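Local coordinates for protein nucleoporin NUP82 (Chaetomium thermophilum, PDB 5CWW) that probably serves as a structural component of the nuclear pore complex and may help dock transport factors, this chain being its N-terminal beta-propeller domain, at residues 373-378 / 470-475; 425-430 / 439-444; 273-278 / 390-395. All blocks are in the same frame, centred on the assembly; numbering follows the deposited sequence.

Interaction 1 of 3, residues 373-378 / 470-475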
ATOM      1  N   PHE B 373     -12.518   0.507   4.984  1.00 48.90           N
ATOM      2  CA  PHE B 373     -12.933   1.563   5.896  1.00 49.65           C
ATOM      3  C   PHE B 373     -14.089   2.364   5.314  1.00 49.89           C
ATOM      4  O   PHE B 373     -14.061   2.752   4.146  1.00 50.76           O
ATOM      5  CB  PHE B 373     -11.763   2.500   6.206  1.00 47.22           C
ATOM      6  CG  PHE B 373     -10.800   1.955   7.217  1.00 45.71           C
ATOM      7  CD1 PHE B 373      -9.870   0.994   6.859  1.00 45.91           C
ATOM      8  CD2 PHE B 373     -10.819   2.409   8.524  1.00 46.42           C
ATOM      9  CE1 PHE B 373      -8.982   0.491   7.789  1.00 46.02           C
ATOM     10  CE2 PHE B 373      -9.930   1.913   9.459  1.00 46.53           C
ATOM     11  CZ  PHE B 373      -9.011   0.951   9.090  1.00 46.24           C
ATOM     12  N   ASP B 374     -15.106   2.611   6.134  0.50 55.82           N
ATOM     13  CA  ASP B 374     -16.197   3.492   5.744  0.50 50.60           C
ATOM     14  C   ASP B 374     -15.791   4.939   5.994  0.50 60.45           C
ATOM     15  O   ASP B 374     -15.347   5.284   7.088  0.50 55.99           O
ATOM     16  CB  ASP B 374     -17.474   3.156   6.515  0.50 60.63           C
ATOM     17  CG  ASP B 374     -18.653   4.006   6.084  0.50 59.08           C
ATOM     18  OD1 ASP B 374     -19.193   3.759   4.987  0.50 60.97           O
ATOM     19  OD2 ASP B 374     -19.041   4.918   6.843  0.50 61.80           O
ATOM     20  N   PHE B 375     -15.932   5.777   4.972  1.00 56.36           N
ATOM     21  CA  PHE B 375     -15.612   7.195   5.092  1.00 57.87           C
ATOM     22  C   PHE B 375     -16.826   7.955   5.611  1.00 56.26           C
ATOM     23  O   PHE B 375     -17.765   8.227   4.868  1.00 54.92           O
ATOM     24  CB  PHE B 375     -15.160   7.767   3.747  1.00 61.73           C
ATOM     25  CG  PHE B 375     -13.964   7.068   3.160  1.00 64.46           C
ATOM     26  CD1 PHE B 375     -12.976   6.546   3.978  1.00 64.00           C
ATOM     27  CD2 PHE B 375     -13.834   6.926   1.788  1.00 65.37           C
ATOM     28  CE1 PHE B 375     -11.878   5.897   3.437  1.00 62.99           C
ATOM     29  CE2 PHE B 375     -12.740   6.280   1.241  1.00 64.94           C
ATOM     30  CZ  PHE B 375     -11.761   5.765   2.067  1.00 64.34           C
ATOM     31  N   ASP B 376     -16.807   8.289   6.895  1.00 53.13           N
ATOM     32  CA  ASP B 376     -17.889   9.063   7.491  1.00 53.86           C
ATOM     33  C   ASP B 376     -17.856  10.491   6.944  1.00 54.16           C
ATOM     34  O   ASP B 376     -16.782  11.064   6.760  1.00 53.72           O
ATOM     35  CB  ASP B 376     -17.771   9.057   9.018  1.00 56.13           C
ATOM     36  CG  ASP B 376     -18.993   9.633   9.704  1.00 59.71           C
ATOM     37  OD1 ASP B 376     -20.065   9.715   9.068  1.00 61.83           O
ATOM     38  OD2 ASP B 376     -18.880  10.006  10.891  1.00 60.58           O
ATOM     39  N   LEU B 377     -19.036  11.047   6.672  1.00 55.98           N
ATOM     40  CA  LEU B 377     -19.172  12.365   6.049  1.00 57.89           C
ATOM     41  C   LEU B 377     -18.454  12.443   4.702  1.00 58.00           C
ATOM     42  O   LEU B 377     -17.968  13.505   4.308  1.00 57.98           O
ATOM     43  CB  LEU B 377     -18.642  13.463   6.974  1.00 58.02           C
ATOM     44  CG  LEU B 377     -19.246  13.549   8.376  1.00 57.38           C
ATOM     45  CD1 LEU B 377     -18.704  14.778   9.082  1.00 58.96           C
ATOM     46  CD2 LEU B 377     -20.767  13.586   8.329  1.00 64.33           C
ATOM     47  N   ASN B 378     -18.392  11.319   3.996  1.00 61.65           N
ATOM     48  CA  ASN B 378     -17.817  11.297   2.657  1.00 64.53           C
ATOM     49  C   ASN B 378     -18.644  12.160   1.705  1.00 65.14           C
ATOM     50  O   ASN B 378     -19.869  12.194   1.811  1.00 66.79           O
ATOM     51  CB  ASN B 378     -17.741   9.860   2.138  1.00 65.88           C
ATOM     52  CG  ASN B 378     -16.954   9.746   0.850  1.00 67.45           C
ATOM     53  OD1 ASN B 378     -15.728   9.848   0.851  1.00 67.77           O
ATOM     54  ND2 ASN B 378     -17.654   9.515  -0.257  1.00 69.14           N
ATOM     55  N   LEU B 470     -13.284   5.926   9.137  1.00 49.24           N
ATOM     56  CA  LEU B 470     -12.460   7.125   9.161  1.00 47.65           C
ATOM     57  C   LEU B 470     -13.373   8.338   9.025  1.00 47.80           C
ATOM     58  O   LEU B 470     -14.433   8.252   8.405  1.00 49.89           O
ATOM     59  CB  LEU B 470     -11.427   7.111   8.034  1.00 48.36           C
ATOM     60  CG  LEU B 470     -10.364   6.012   8.084  1.00 50.01           C
ATOM     61  CD1 LEU B 470      -9.589   5.968   6.774  1.00 49.86           C
ATOM     62  CD2 LEU B 470      -9.421   6.233   9.257  1.00 51.00           C
ATOM     63  N   LEU B 471     -12.954   9.462   9.597  1.00 46.17           N
ATOM     64  CA  LEU B 471     -13.712  10.707   9.504  1.00 46.95           C
ATOM     65  C   LEU B 471     -13.155  11.585   8.393  1.00 46.19           C
ATOM     66  O   LEU B 471     -12.030  12.072   8.483  1.00 45.01           O
ATOM     67  CB  LEU B 471     -13.679  11.463  10.837  1.00 48.95           C
ATOM     68  CG  LEU B 471     -14.285  12.875  10.843  1.00 51.70           C
ATOM     69  CD1 LEU B 471     -15.744  12.854  10.415  1.00 53.79           C
ATOM     70  CD2 LEU B 471     -14.142  13.512  12.217  1.00 52.71           C
ATOM     71  N   THR B 472     -13.948  11.788   7.347  1.00 48.99           N
ATOM     72  CA  THR B 472     -13.556  12.684   6.271  1.00 52.08           C
ATOM     73  C   THR B 472     -13.590  14.117   6.784  1.00 53.60           C
ATOM     74  O   THR B 472     -14.658  14.654   7.075  1.00 56.45           O
ATOM     75  CB  THR B 472     -14.479  12.555   5.043  1.00 53.75           C
ATOM     76  OG1 THR B 472     -14.614  11.175   4.682  1.00 54.56           O
ATOM     77  CG2 THR B 472     -13.915  13.331   3.863  1.00 53.45           C
ATOM     78  N   PHE B 473     -12.419  14.730   6.904  1.00 53.02           N
ATOM     79  CA  PHE B 473     -12.323  16.090   7.411  1.00 56.22           C
ATOM     80  C   PHE B 473     -12.428  17.107   6.285  1.00 55.73           C
ATOM     81  O   PHE B 473     -13.095  18.132   6.423  1.00 55.64           O
ATOM     82  CB  PHE B 473     -11.012  16.299   8.168  1.00 59.45           C
ATOM     83  CG  PHE B 473     -10.672  17.744   8.373  1.00 66.73           C
ATOM     84  CD1 PHE B 473     -11.391  18.517   9.269  1.00 70.48           C
ATOM     85  CD2 PHE B 473      -9.647  18.335   7.654  1.00 71.04           C
ATOM     86  CE1 PHE B 473     -11.090  19.853   9.449  1.00 72.93           C
ATOM     87  CE2 PHE B 473      -9.338  19.670   7.832  1.00 73.49           C
ATOM     88  CZ  PHE B 473     -10.063  20.430   8.727  1.00 74.94           C
ATOM     89  N   GLN B 474     -11.774  16.813   5.168  1.00 56.28           N
ATOM     90  CA  GLN B 474     -11.719  17.748   4.055  1.00 57.40           C
ATOM     91  C   GLN B 474     -11.433  17.035   2.736  1.00 55.56           C
ATOM     92  O   GLN B 474     -10.726  16.027   2.697  1.00 55.43           O
ATOM     93  CB  GLN B 474     -10.657  18.815   4.331  1.00 60.26           C
ATOM     94  CG  GLN B 474     -10.528  19.867   3.251  1.00 65.35           C
ATOM     95  CD  GLN B 474      -9.524  20.944   3.616  1.00 69.35           C
ATOM     96  OE1 GLN B 474      -8.700  20.763   4.514  1.00 69.51           O
ATOM     97  NE2 GLN B 474      -9.592  22.076   2.924  1.00 72.91           N
ATOM     98  N   THR B 475     -11.996  17.575   1.659  1.00 54.95           N
ATOM     99  CA  THR B 475     -11.780  17.055   0.317  1.00 54.48           C
ATOM    100  C   THR B 475     -11.615  18.229  -0.636  1.00 55.18           C
ATOM    101  O   THR B 475     -12.440  19.140  -0.639  1.00 57.30           O
ATOM    102  CB  THR B 475     -12.956  16.174  -0.156  1.00 56.53           C
ATOM    103  OG1 THR B 475     -13.245  15.177   0.832  1.00 57.43           O
ATOM    104  CG2 THR B 475     -12.632  15.497  -1.483  1.00 56.72           C
TER
HETATM  105  O   HOH W   1     -16.414  15.711   4.609  1.00 50.25           O
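A short parallel strand is added at the outer side of a propeller blade here: 374-376 lies beside strand 469-476, pairing Phe375 with Leu470 and Asp376 with Leu471. Leu470 is gripped through both backbone groups. Its N donates to Asp374 O at 3.0 Å, and its O accepts Asp376 N at 2.8 Å, with that nitrogen nearly along the C=O axis. The apolar contacts fall on the two faces of the sheet. On the Leu470 side, CG of that leucine meets Phe373 CD2 at 3.7 Å, while its CD1 comes to the edge of the Phe375 ring, 4.0 Å from CE1. On the other side Leu377 and Leu471 lie alongside each other, with their CD1 atoms 3.8 Å apart. Asp376 projects from this second side, and its OD2 is bound outside these two segments, in a salt bridge to a basic side chain of another protein's chain. A parallel ladder from Thr475 to a strand of that chain carries the sheet across the interface. The pairing runs into a type II turn, Phe375 to Asn378, in which Leu377 takes a left-handed backbone conformation (phi 57°, psi 31°). Water 1 links the turn to the neighbouring strand, donating to Leu377 O and Thr472 O. Asp376 O receives two donors from one residue. Thr472 N approaches in the carbonyl plane at 3.0 Å; OG1, held beside its own backbone N by a chi1 of -50°, donates from above that plane, also 3.0 Å from Asp376 O.

Interaction 2 of 3, residues 425-430 / 439-444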
ATOM      1  N   LEU B 425      -3.422  11.849  16.455  1.00 45.28           N
ATOM      2  CA  LEU B 425      -4.302  11.039  15.620  1.00 45.86           C
ATOM      3  C   LEU B 425      -3.624  10.745  14.296  1.00 44.93           C
ATOM      4  O   LEU B 425      -2.899  11.585  13.761  1.00 46.03           O
ATOM      5  CB  LEU B 425      -5.628  11.757  15.355  1.00 47.97           C
ATOM      6  CG  LEU B 425      -6.529  12.140  16.529  1.00 52.34           C
ATOM      7  CD1 LEU B 425      -7.629  13.050  16.021  1.00 53.97           C
ATOM      8  CD2 LEU B 425      -7.122  10.910  17.197  1.00 53.68           C
ATOM      9  N   ASN B 426      -3.857   9.553  13.762  1.00 44.17           N
ATOM     10  CA  ASN B 426      -3.422   9.246  12.411  1.00 45.08           C
ATOM     11  C   ASN B 426      -4.202  10.091  11.414  1.00 45.13           C
ATOM     12  O   ASN B 426      -5.412  10.280  11.561  1.00 44.93           O
ATOM     13  CB  ASN B 426      -3.597   7.759  12.091  1.00 44.33           C
ATOM     14  CG  ASN B 426      -2.864   6.862  13.065  1.00 46.88           C
ATOM     15  OD1 ASN B 426      -1.641   6.932  13.192  1.00 46.34           O
ATOM     16  ND2 ASN B 426      -3.605   5.994  13.743  1.00 47.63           N
ATOM     17  N   ILE B 427      -3.500  10.619  10.418  1.00 45.93           N
ATOM     18  CA  ILE B 427      -4.136  11.332   9.322  1.00 46.79           C
ATOM     19  C   ILE B 427      -3.908  10.541   8.043  1.00 46.58           C
ATOM     20  O   ILE B 427      -2.769  10.332   7.624  1.00 47.61           O
ATOM     21  CB  ILE B 427      -3.591  12.764   9.162  1.00 45.80           C
ATOM     22  CG1 ILE B 427      -3.693  13.519  10.493  1.00 47.27           C
ATOM     23  CG2 ILE B 427      -4.364  13.502   8.072  1.00 44.88           C
ATOM     24  CD1 ILE B 427      -3.072  14.905  10.479  1.00 49.03           C
ATOM     25  N   ILE B 428      -5.001  10.084   7.445  1.00 46.89           N
ATOM     26  CA  ILE B 428      -4.940   9.291   6.229  1.00 46.33           C
ATOM     27  C   ILE B 428      -5.303  10.175   5.042  1.00 48.58           C
ATOM     28  O   ILE B 428      -6.429  10.666   4.935  1.00 49.27           O
ATOM     29  CB  ILE B 428      -5.878   8.066   6.300  1.00 45.14           C
ATOM     30  CG1 ILE B 428      -5.382   7.075   7.360  1.00 45.75           C
ATOM     31  CG2 ILE B 428      -5.933   7.337   4.959  1.00 44.39           C
ATOM     32  CD1 ILE B 428      -5.694   7.446   8.795  1.00 46.24           C
ATOM     33  N   CYS B 429      -4.326  10.389   4.167  1.00 45.55           N
ATOM     34  CA  CYS B 429      -4.505  11.226   2.988  1.00 48.17           C
ATOM     35  C   CYS B 429      -4.642  10.345   1.750  1.00 45.31           C
ATOM     36  O   CYS B 429      -3.841   9.427   1.544  1.00 44.67           O
ATOM     37  CB  CYS B 429      -3.334  12.198   2.838  1.00 50.34           C
ATOM     38  SG  CYS B 429      -2.998  13.174   4.331  1.00 46.54           S
ATOM     39  N   LEU B 430      -5.660  10.622   0.940  1.00 47.37           N
ATOM     40  CA  LEU B 430      -5.992   9.789  -0.213  1.00 44.77           C
ATOM     41  C   LEU B 430      -5.993  10.615  -1.493  1.00 45.68           C
ATOM     42  O   LEU B 430      -6.625  11.666  -1.560  1.00 47.65           O
ATOM     43  CB  LEU B 430      -7.357   9.125  -0.019  1.00 43.71           C
ATOM     44  CG  LEU B 430      -7.572   8.381   1.301  1.00 42.19           C
ATOM     45  CD1 LEU B 430      -9.020   7.927   1.429  1.00 42.27           C
ATOM     46  CD2 LEU B 430      -6.627   7.195   1.416  1.00 41.45           C
ATOM     47  N   ILE B 439      -8.597  14.291   3.078  1.00 50.01           N
ATOM     48  CA  ILE B 439      -7.926  14.242   4.371  1.00 49.90           C
ATOM     49  C   ILE B 439      -8.858  13.620   5.400  1.00 51.45           C
ATOM     50  O   ILE B 439      -9.894  14.195   5.740  1.00 51.87           O
ATOM     51  CB  ILE B 439      -7.494  15.646   4.846  1.00 49.67           C
ATOM     52  CG1 ILE B 439      -6.693  16.365   3.754  1.00 49.98           C
ATOM     53  CG2 ILE B 439      -6.693  15.551   6.144  1.00 50.79           C
ATOM     54  CD1 ILE B 439      -5.444  15.623   3.309  1.00 47.54           C
ATOM     55  N   CYS B 440      -8.485  12.443   5.883  1.00 50.50           N
ATOM     56  CA  CYS B 440      -9.297  11.704   6.840  1.00 50.96           C
ATOM     57  C   CYS B 440      -8.599  11.593   8.186  1.00 51.77           C
ATOM     58  O   CYS B 440      -7.374  11.485   8.251  1.00 53.72           O
ATOM     59  CB  CYS B 440      -9.615  10.309   6.302  1.00 49.53           C
ATOM     60  SG  CYS B 440     -10.349  10.326   4.659  1.00 50.62           S
ATOM     61  N   LEU B 441      -9.390  11.607   9.254  1.00 52.29           N
ATOM     62  CA  LEU B 441      -8.866  11.479  10.606  1.00 49.70           C
ATOM     63  C   LEU B 441      -9.284  10.146  11.208  1.00 50.08           C
ATOM     64  O   LEU B 441     -10.446   9.744  11.113  1.00 51.38           O
ATOM     65  CB  LEU B 441      -9.354  12.627  11.487  1.00 50.45           C
ATOM     66  CG  LEU B 441      -8.990  14.038  11.024  1.00 49.70           C
ATOM     67  CD1 LEU B 441      -9.725  15.075  11.869  1.00 52.29           C
ATOM     68  CD2 LEU B 441      -7.484  14.257  11.089  1.00 49.89           C
ATOM     69  N   ASP B 442      -8.324   9.466  11.823  1.00 50.89           N
ATOM     70  CA  ASP B 442      -8.587   8.200  12.491  1.00 51.21           C
ATOM     71  C   ASP B 442      -9.078   8.453  13.912  1.00 51.62           C
ATOM     72  O   ASP B 442      -8.307   8.405  14.870  1.00 52.29           O
ATOM     73  CB  ASP B 442      -7.332   7.327  12.494  1.00 51.78           C
ATOM     74  CG  ASP B 442      -7.559   5.979  13.147  1.00 52.65           C
ATOM     75  OD1 ASP B 442      -8.735   5.579  13.301  1.00 54.06           O
ATOM     76  OD2 ASP B 442      -6.560   5.313  13.495  1.00 52.98           O
ATOM     77  N   ILE B 443     -10.373   8.730  14.029  1.00 52.10           N
ATOM     78  CA  ILE B 443     -10.997   9.053  15.307  1.00 55.54           C
ATOM     79  C   ILE B 443     -11.035   7.851  16.242  1.00 55.74           C
ATOM     80  O   ILE B 443     -10.847   7.987  17.450  1.00 57.55           O
ATOM     81  CB  ILE B 443     -12.443   9.562  15.102  1.00 60.10           C
ATOM     82  CG1 ILE B 443     -12.465  10.753  14.137  1.00 61.23           C
ATOM     83  CG2 ILE B 443     -13.085   9.937  16.432  1.00 63.10           C
ATOM     84  CD1 ILE B 443     -11.613  11.930  14.572  1.00 62.73           C
ATOM     85  N   ASP B 444     -11.280   6.673  15.680  1.00 54.09           N
ATOM     86  CA  ASP B 444     -11.449   5.470  16.482  1.00 55.19           C
ATOM     87  C   ASP B 444     -10.106   4.891  16.910  1.00 53.72           C
ATOM     88  O   ASP B 444      -9.988   4.319  17.993  1.00 53.68           O
ATOM     89  CB  ASP B 444     -12.262   4.432  15.708  1.00 57.57           C
ATOM     90  CG  ASP B 444     -13.704   4.867  15.492  1.00 62.20           C
ATOM     91  OD1 ASP B 444     -14.245   5.590  16.357  1.00 65.32           O
ATOM     92  OD2 ASP B 444     -14.295   4.491  14.460  1.00 62.32           O
TER
HETATM   93  O   HOH W   2      -5.694   7.909  15.323  1.00 44.24           O
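This is the antiparallel ladder of a buried beta hairpin, strands 427-432 and 437-441 in the middle of a propeller blade, with Ile428 and Cys440 as its hydrogen-bonded pair. Each of these two residues donates its N to the other's O at 2.9 Å. The neighbouring pairs, Ile427 with Leu441 and Cys429 with Ile439, are non-hydrogen-bonded and put their side chains on one common face. There Ile427 splits its two branches: CG2 crosses to Ile439 CG2 at 3.7 Å and CG1 runs beside Leu441 CD2. Cys429 SG rests on Ile439 CD1 at 3.6 Å. Helix 518-526 covers part of this face through Val519 and Trp518.

At Asn426 and Asp442 the contact becomes polar. Asp442 N donates to Asn426 O, and beside it Asn426 ND2 donates to the anti lone pair of Asp442 OD2 at 3.0 Å, with amide and carboxylate nearly coplanar, 18° apart. Glu397 N binds Asn426 OD1, while Gly445 N and Val446 N hold the two carboxylate oxygens. Water 2 links Asn426 N to Asp442 O. With its oxygens shared among three N-H donors, the buried carboxylate is probably stabilised as an anion without a basic partner across this contact.

Interaction 3 of 3, residues 273-278 / 390-395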
ATOM      1  N   TRP B 273      -0.766   0.504   5.679  1.00 40.97           N
ATOM      2  CA  TRP B 273      -1.974   1.042   5.073  1.00 40.46           C
ATOM      3  C   TRP B 273      -1.967   0.765   3.577  1.00 41.58           C
ATOM      4  O   TRP B 273      -0.921   0.862   2.936  1.00 41.23           O
ATOM      5  CB  TRP B 273      -2.075   2.547   5.328  1.00 41.11           C
ATOM      6  CG  TRP B 273      -2.455   2.907   6.730  1.00 41.99           C
ATOM      7  CD1 TRP B 273      -1.610   3.105   7.786  1.00 41.94           C
ATOM      8  CD2 TRP B 273      -3.778   3.130   7.230  1.00 41.57           C
ATOM      9  NE1 TRP B 273      -2.327   3.436   8.911  1.00 42.19           N
ATOM     10  CE2 TRP B 273      -3.661   3.457   8.596  1.00 42.57           C
ATOM     11  CE3 TRP B 273      -5.050   3.084   6.654  1.00 41.38           C
ATOM     12  CZ2 TRP B 273      -4.767   3.732   9.395  1.00 43.31           C
ATOM     13  CZ3 TRP B 273      -6.149   3.361   7.449  1.00 42.56           C
ATOM     14  CH2 TRP B 273      -5.999   3.681   8.803  1.00 42.61           C
ATOM     15  N   LEU B 274      -3.133   0.440   3.023  1.00 41.77           N
ATOM     16  CA  LEU B 274      -3.245   0.159   1.594  1.00 42.68           C
ATOM     17  C   LEU B 274      -4.429   0.865   0.956  1.00 42.78           C
ATOM     18  O   LEU B 274      -5.494   0.995   1.565  1.00 45.29           O
ATOM     19  CB  LEU B 274      -3.379  -1.341   1.352  1.00 42.08           C
ATOM     20  CG  LEU B 274      -2.249  -2.229   1.871  1.00 41.50           C
ATOM     21  CD1 LEU B 274      -2.602  -2.806   3.239  1.00 41.57           C
ATOM     22  CD2 LEU B 274      -1.948  -3.331   0.874  1.00 43.14           C
ATOM     23  N   ALA B 275      -4.233   1.291  -0.288  1.00 41.08           N
ATOM     24  CA  ALA B 275      -5.289   1.903  -1.077  1.00 41.03           C
ATOM     25  C   ALA B 275      -5.477   1.138  -2.380  1.00 42.57           C
ATOM     26  O   ALA B 275      -4.526   0.930  -3.134  1.00 43.28           O
ATOM     27  CB  ALA B 275      -4.969   3.363  -1.356  1.00 41.40           C
ATOM     28  N   MET B 276      -6.715   0.720  -2.626  1.00 41.39           N
ATOM     29  CA  MET B 276      -7.078  -0.005  -3.834  1.00 43.18           C
ATOM     30  C   MET B 276      -7.556   0.968  -4.903  1.00 44.38           C
ATOM     31  O   MET B 276      -8.105   2.021  -4.585  1.00 45.65           O
ATOM     32  CB  MET B 276      -8.178  -1.024  -3.532  1.00 43.68           C
ATOM     33  CG  MET B 276      -7.889  -1.920  -2.337  1.00 43.17           C
ATOM     34  SD  MET B 276      -6.476  -3.015  -2.603  1.00 46.63           S
ATOM     35  CE  MET B 276      -6.431  -3.879  -1.038  1.00 49.85           C
ATOM     36  N   THR B 277      -7.356   0.614  -6.168  1.00 45.93           N
ATOM     37  CA  THR B 277      -7.827   1.448  -7.268  1.00 47.76           C
ATOM     38  C   THR B 277      -9.353   1.495  -7.287  1.00 49.25           C
ATOM     39  O   THR B 277      -9.945   2.381  -7.896  1.00 53.25           O
ATOM     40  CB  THR B 277      -7.319   0.942  -8.633  1.00 49.18           C
ATOM     41  OG1 THR B 277      -7.732  -0.416  -8.832  1.00 48.80           O
ATOM     42  CG2 THR B 277      -5.803   1.026  -8.709  1.00 49.11           C
ATOM     43  N   SER B 278      -9.988   0.545  -6.611  1.00 47.71           N
ATOM     44  CA  SER B 278     -11.442   0.525  -6.522  1.00 46.84           C
ATOM     45  C   SER B 278     -11.961   1.650  -5.629  1.00 48.18           C
ATOM     46  O   SER B 278     -13.140   1.990  -5.680  1.00 48.97           O
ATOM     47  CB  SER B 278     -11.925  -0.823  -5.986  1.00 48.49           C
ATOM     48  OG  SER B 278     -11.502  -1.012  -4.647  1.00 47.45           O
ATOM     49  N   LYS B 390      -5.196   6.484  -6.380  1.00 49.35           N
ATOM     50  CA  LYS B 390      -3.907   6.286  -7.033  1.00 47.22           C
ATOM     51  C   LYS B 390      -2.740   6.377  -6.055  1.00 47.87           C
ATOM     52  O   LYS B 390      -1.648   5.894  -6.346  1.00 48.65           O
ATOM     53  CB  LYS B 390      -3.733   7.306  -8.161  1.00 48.88           C
ATOM     54  CG  LYS B 390      -4.598   7.011  -9.382  1.00 50.79           C
ATOM     55  CD  LYS B 390      -4.108   5.769 -10.131  1.00 53.62           C
ATOM     56  CE  LYS B 390      -5.170   5.185 -11.048  1.00 57.38           C
ATOM     57  NZ  LYS B 390      -5.566   6.136 -12.119  1.00 60.35           N
ATOM     58  N   ASP B 391      -2.963   6.992  -4.899  1.00 48.98           N
ATOM     59  CA  ASP B 391      -1.926   7.031  -3.876  1.00 48.40           C
ATOM     60  C   ASP B 391      -2.516   7.189  -2.484  1.00 47.21           C
ATOM     61  O   ASP B 391      -3.660   7.610  -2.319  1.00 48.44           O
ATOM     62  CB  ASP B 391      -0.944   8.172  -4.143  1.00 50.04           C
ATOM     63  CG  ASP B 391       0.448   7.887  -3.599  1.00 50.97           C
ATOM     64  OD1 ASP B 391       0.607   6.925  -2.819  1.00 50.36           O
ATOM     65  OD2 ASP B 391       1.386   8.637  -3.941  1.00 52.31           O
ATOM     66  N   ILE B 392      -1.716   6.835  -1.486  1.00 44.61           N
ATOM     67  CA  ILE B 392      -2.102   6.978  -0.092  1.00 44.49           C
ATOM     68  C   ILE B 392      -0.899   7.472   0.698  1.00 45.37           C
ATOM     69  O   ILE B 392       0.232   7.050   0.453  1.00 45.49           O
ATOM     70  CB  ILE B 392      -2.628   5.651   0.498  1.00 43.72           C
ATOM     71  CG1 ILE B 392      -3.057   5.848   1.956  1.00 43.68           C
ATOM     72  CG2 ILE B 392      -1.576   4.544   0.369  1.00 42.80           C
ATOM     73  CD1 ILE B 392      -3.835   4.685   2.535  1.00 43.95           C
ATOM     74  N   TYR B 393      -1.148   8.382   1.633  1.00 46.36           N
ATOM     75  CA  TYR B 393      -0.095   8.961   2.455  1.00 45.10           C
ATOM     76  C   TYR B 393      -0.610   9.164   3.869  1.00 43.99           C
ATOM     77  O   TYR B 393      -1.583   9.885   4.085  1.00 45.36           O
ATOM     78  CB  TYR B 393       0.387  10.286   1.864  1.00 46.16           C
ATOM     79  CG  TYR B 393       1.361  11.032   2.745  1.00 48.08           C
ATOM     80  CD1 TYR B 393       2.665  10.585   2.903  1.00 49.06           C
ATOM     81  CD2 TYR B 393       0.978  12.188   3.409  1.00 49.70           C
ATOM     82  CE1 TYR B 393       3.560  11.267   3.707  1.00 50.43           C
ATOM     83  CE2 TYR B 393       1.865  12.877   4.212  1.00 52.10           C
ATOM     84  CZ  TYR B 393       3.155  12.413   4.358  1.00 52.85           C
ATOM     85  OH  TYR B 393       4.037  13.097   5.157  1.00 54.11           O
ATOM     86  N   VAL B 394       0.036   8.507   4.826  1.00 39.23           N
ATOM     87  CA  VAL B 394      -0.443   8.490   6.200  1.00 40.25           C
ATOM     88  C   VAL B 394       0.540   9.158   7.148  1.00 41.88           C
ATOM     89  O   VAL B 394       1.710   8.790   7.214  1.00 40.13           O
ATOM     90  CB  VAL B 394      -0.702   7.055   6.682  1.00 39.42           C
ATOM     91  CG1 VAL B 394      -1.271   7.057   8.101  1.00 40.45           C
ATOM     92  CG2 VAL B 394      -1.658   6.350   5.732  1.00 39.83           C
ATOM     93  N   ILE B 395       0.046  10.148   7.880  1.00 44.79           N
ATOM     94  CA  ILE B 395       0.817  10.795   8.928  1.00 47.41           C
ATOM     95  C   ILE B 395       0.422  10.161  10.253  1.00 46.48           C
ATOM     96  O   ILE B 395      -0.693  10.360  10.738  1.00 48.19           O
ATOM     97  CB  ILE B 395       0.572  12.310   8.960  1.00 47.71           C
ATOM     98  CG1 ILE B 395       0.810  12.911   7.574  1.00 47.57           C
ATOM     99  CG2 ILE B 395       1.484  12.972   9.986  1.00 47.97           C
ATOM    100  CD1 ILE B 395       0.270  14.305   7.408  1.00 48.98           C
TER
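Ile392 and Val394, on strand 389-395, project against Trp273 and Ala275 of strand 272-276 in the preceding propeller blade; no hydrogen bond crosses, and the two strand axes approach to 6.8 Å. Asp391 points away from strand 272-276; its OD1 accepts Ile392 N at 2.7 Å, and OD2 forms a salt bridge with Arg47 and accepts Phe492 N. Ile392 then packs across to strand 272-276. Its CB meets Ala275 CB at 3.8 Å, and its extended arm, with CG1 anti to the backbone N (chi1 -179°), carries CD1 to 3.9 Å from Trp273 CB. Two residues on, Val394 meets the indole at about a right angle. Val394 CG2 sits over one face of Trp273, 4.0 Å from the centroid of its five-membered ring and 23° off the normal, a CH-pi contact; Val394 CG1 lies 3.9 Å from Trp273 NE1. With Trp273 replaced by an alanine the indole under Val394 CG2 is gone, which would probably open a gap between the blades and let the valine shift. With only apolar contacts and one CH-pi contact across these segments, the two sheets rely here on close fit rather than on directional polar bonds.

How the interactions relate
Interactions 1 and 2 share one five-stranded blade, their centres about 8 Å apart, and strands 437-441 and 469-476 join them through Leu471 O to Leu441 N (2.8 Å). The centre of interaction 3 lies about 12 Å from that of interaction 2 and about 14 Å from that of interaction 1, where the inner strand of that blade, 389-395, packs on the blade before it. Along the chain, interactions 1 and 3 interleave their segments, interaction 3 closes before interaction 2 opens, and interaction 2 falls wholly between the halves of interaction 1. Trp273 touches both Phe373 and Leu470. The blade is thus tied inward to its neighbour and outward to another protein's chain.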